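PDB 2D4A: malate dehydrogenase from Aeropyrum pernix, which catalyses the reversible oxidation of malate to oxaloacetate, using either NAD or NADP as coenzyme, and works as a homotetramer. Local coordinates for residues L89-N94 / T301-L306. Numbering follows the deposited sequence.
Sequences LEANAN and TLPPQL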
loop_
_atom_site.group_PDB
_atom_site.type_symbol
_atom_site.label_atom_id
_atom_site.label_comp_id
_atom_site.label_asym_id
_atom_site.label_seq_id
_atom_site.Cartn_x
_atom_site.Cartn_y
_atom_site.Cartn_z
ATOM N N LEU B 89 -13.576 -35.238 -0.722
ATOM C CA LEU B 89 -14.659 -34.912 -1.638
ATOM C C LEU B 89 -16.074 -34.920 -1.049
ATOM O O LEU B 89 -16.771 -33.904 -1.048
ATOM C CB LEU B 89 -14.598 -35.888 -2.813
ATOM C CG LEU B 89 -15.553 -35.756 -4.003
ATOM C CD1 LEU B 89 -15.309 -34.441 -4.722
ATOM C CD2 LEU B 89 -15.322 -36.935 -4.960
ATOM N N GLU B 90 -16.463 -36.035 -0.418
ATOM C CA GLU B 90 -17.813 -36.283 0.068
ATOM C C GLU B 90 -18.024 -35.418 1.304
ATOM O O GLU B 90 -19.094 -34.849 1.504
ATOM C CB GLU B 90 -17.972 -37.766 0.412
ATOM C CG GLU B 90 -19.386 -38.184 0.773
ATOM C CD GLU B 90 -19.574 -39.684 0.697
ATOM O OE1 GLU B 90 -19.325 -40.246 -0.392
ATOM O OE2 GLU B 90 -19.969 -40.297 1.718
ATOM N N ALA B 91 -16.979 -35.320 2.121
ATOM C CA ALA B 91 -17.014 -34.512 3.330
ATOM C C ALA B 91 -17.270 -33.041 2.965
ATOM O O ALA B 91 -18.256 -32.453 3.409
ATOM C CB ALA B 91 -15.691 -34.652 4.088
ATOM N N ASN B 92 -16.390 -32.461 2.145
ATOM C CA ASN B 92 -16.509 -31.064 1.726
ATOM C C ASN B 92 -17.773 -30.782 0.899
ATOM O O ASN B 92 -18.321 -29.664 0.937
ATOM C CB ASN B 92 -15.242 -30.629 0.970
ATOM C CG ASN B 92 -14.025 -30.498 1.896
ATOM O OD1 ASN B 92 -14.161 -30.135 3.067
ATOM N ND2 ASN B 92 -12.842 -30.773 1.371
ATOM N N ALA B 93 -18.239 -31.797 0.167
ATOM C CA ALA B 93 -19.458 -31.680 -0.629
ATOM C C ALA B 93 -20.615 -31.434 0.334
ATOM O O ALA B 93 -21.482 -30.603 0.075
ATOM C CB ALA B 93 -19.698 -32.955 -1.423
ATOM N N ASN B 94 -20.622 -32.149 1.454
ATOM C CA ASN B 94 -21.684 -31.967 2.429
ATOM C C ASN B 94 -21.620 -30.578 3.012
ATOM O O ASN B 94 -22.644 -29.931 3.212
ATOM C CB ASN B 94 -21.575 -33.005 3.537
ATOM C CG ASN B 94 -21.981 -34.382 3.067
ATOM O OD1 ASN B 94 -23.161 -34.634 2.803
ATOM N ND2 ASN B 94 -21.007 -35.281 2.940
ATOM N N THR B 301 -18.711 -39.324 -8.844
ATOM C CA THR B 301 -18.333 -40.040 -7.636
ATOM C C THR B 301 -19.074 -39.557 -6.397
ATOM O O THR B 301 -18.897 -40.112 -5.317
ATOM C CB THR B 301 -16.821 -39.926 -7.384
ATOM O OG1 THR B 301 -16.111 -40.422 -8.525
ATOM C CG2 THR B 301 -16.419 -40.730 -6.169
ATOM N N LEU B 302 -19.883 -38.400 -6.453
ATOM C CA LEU B 302 -20.704 -37.891 -5.364
ATOM C C LEU B 302 -22.093 -38.515 -5.320
ATOM O O LEU B 302 -22.571 -39.128 -6.284
ATOM C CB LEU B 302 -20.854 -36.369 -5.490
ATOM C CG LEU B 302 -19.938 -35.429 -4.690
ATOM C CD1 LEU B 302 -18.474 -35.684 -4.943
ATOM C CD2 LEU B 302 -20.222 -34.038 -5.133
ATOM N N PRO B 303 -22.748 -38.344 -4.206
ATOM C CA PRO B 303 -24.085 -38.920 -4.051
ATOM C C PRO B 303 -25.093 -38.042 -4.813
ATOM O O PRO B 303 -24.992 -36.816 -4.791
ATOM C CB PRO B 303 -24.306 -38.879 -2.534
ATOM C CG PRO B 303 -22.897 -38.722 -1.951
ATOM C CD PRO B 303 -22.282 -37.775 -2.936
ATOM N N PRO B 304 -26.080 -38.656 -5.492
ATOM C CA PRO B 304 -27.073 -37.877 -6.248
ATOM C C PRO B 304 -27.664 -36.729 -5.435
ATOM O O PRO B 304 -28.074 -35.710 -5.985
ATOM C CB PRO B 304 -28.117 -38.922 -6.624
ATOM C CG PRO B 304 -27.296 -40.173 -6.758
ATOM C CD PRO B 304 -26.405 -40.092 -5.532
ATOM N N GLN B 305 -27.699 -36.911 -4.120
ATOM C CA GLN B 305 -28.222 -35.908 -3.203
ATOM C C GLN B 305 -27.413 -34.623 -3.290
ATOM O O GLN B 305 -27.970 -33.529 -3.338
ATOM C CB GLN B 305 -28.137 -36.425 -1.770
ATOM C CG GLN B 305 -28.652 -37.831 -1.578
ATOM C CD GLN B 305 -28.000 -38.516 -0.394
ATOM O OE1 GLN B 305 -28.002 -37.991 0.722
ATOM N NE2 GLN B 305 -27.434 -39.696 -0.630
ATOM N N LEU B 306 -26.092 -34.765 -3.317
ATOM C CA LEU B 306 -25.201 -33.613 -3.347
ATOM C C LEU B 306 -24.920 -33.041 -4.729
ATOM O O LEU B 306 -24.391 -31.938 -4.843
ATOM C CB LEU B 306 -23.888 -33.968 -2.645
ATOM C CG LEU B 306 -24.052 -34.468 -1.202
ATOM C CD1 LEU B 306 -22.699 -34.846 -0.626
ATOM C CD2 LEU B 306 -24.709 -33.391 -0.349
#
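L302 and L306 each push a branched side chain against the low methyl of A93 on helix 86-106, and the pair illustrates how a short residue on one helix makes room for two long ones from a distant piece of chain. A93 CB lies 3.6 Å from L306 CD1 and 3.9 Å from L302 CD2, so this small bump is met by one branch of each leucine. L89, one turn earlier, forms the next wall of the hollow: its CG stands anti to the backbone N (chi1 -176°), and its forked end lies beside L302 CD1, modelled too close for the exact fit to be trusted. CB and CG2 of T301 both border the CD2 methyl of L89, CB at 4.1 Å from CD2, while the T301 hydroxyl OG1 is hydrogen-bonded to the backbone carbonyl of K297.

At the far end the two methyls of L306 lie against one flat face of the N94 amide, the side chains crossing at about a right angle. N94 OD1 lies 3.5 Å from L306 CD1 and 3.7 Å from CD2, so both methyls of the fork meet this one oxygen. On the exposed flank the extended E90 chain only skirts the ring of P303, OE1 standing 4.2 Å from P303 CG.

No hydrogen bond joins the two segments; the contact between them is mainly apolar packing. L302 also touches V125, and L89 reaches A121 and M122, so helix 119-130 lines the inner side of the same apolar pocket. P303, at the N-cap, starts the short helix 304-307 that presents L306. N92, also on helix 86-106, takes no part in this packing and probably binds NADP, as in relatives. The contact lays the C-terminal tail of an LDH/MDH-type subunit across a helix of its Rossmann-type coenzyme-binding domain.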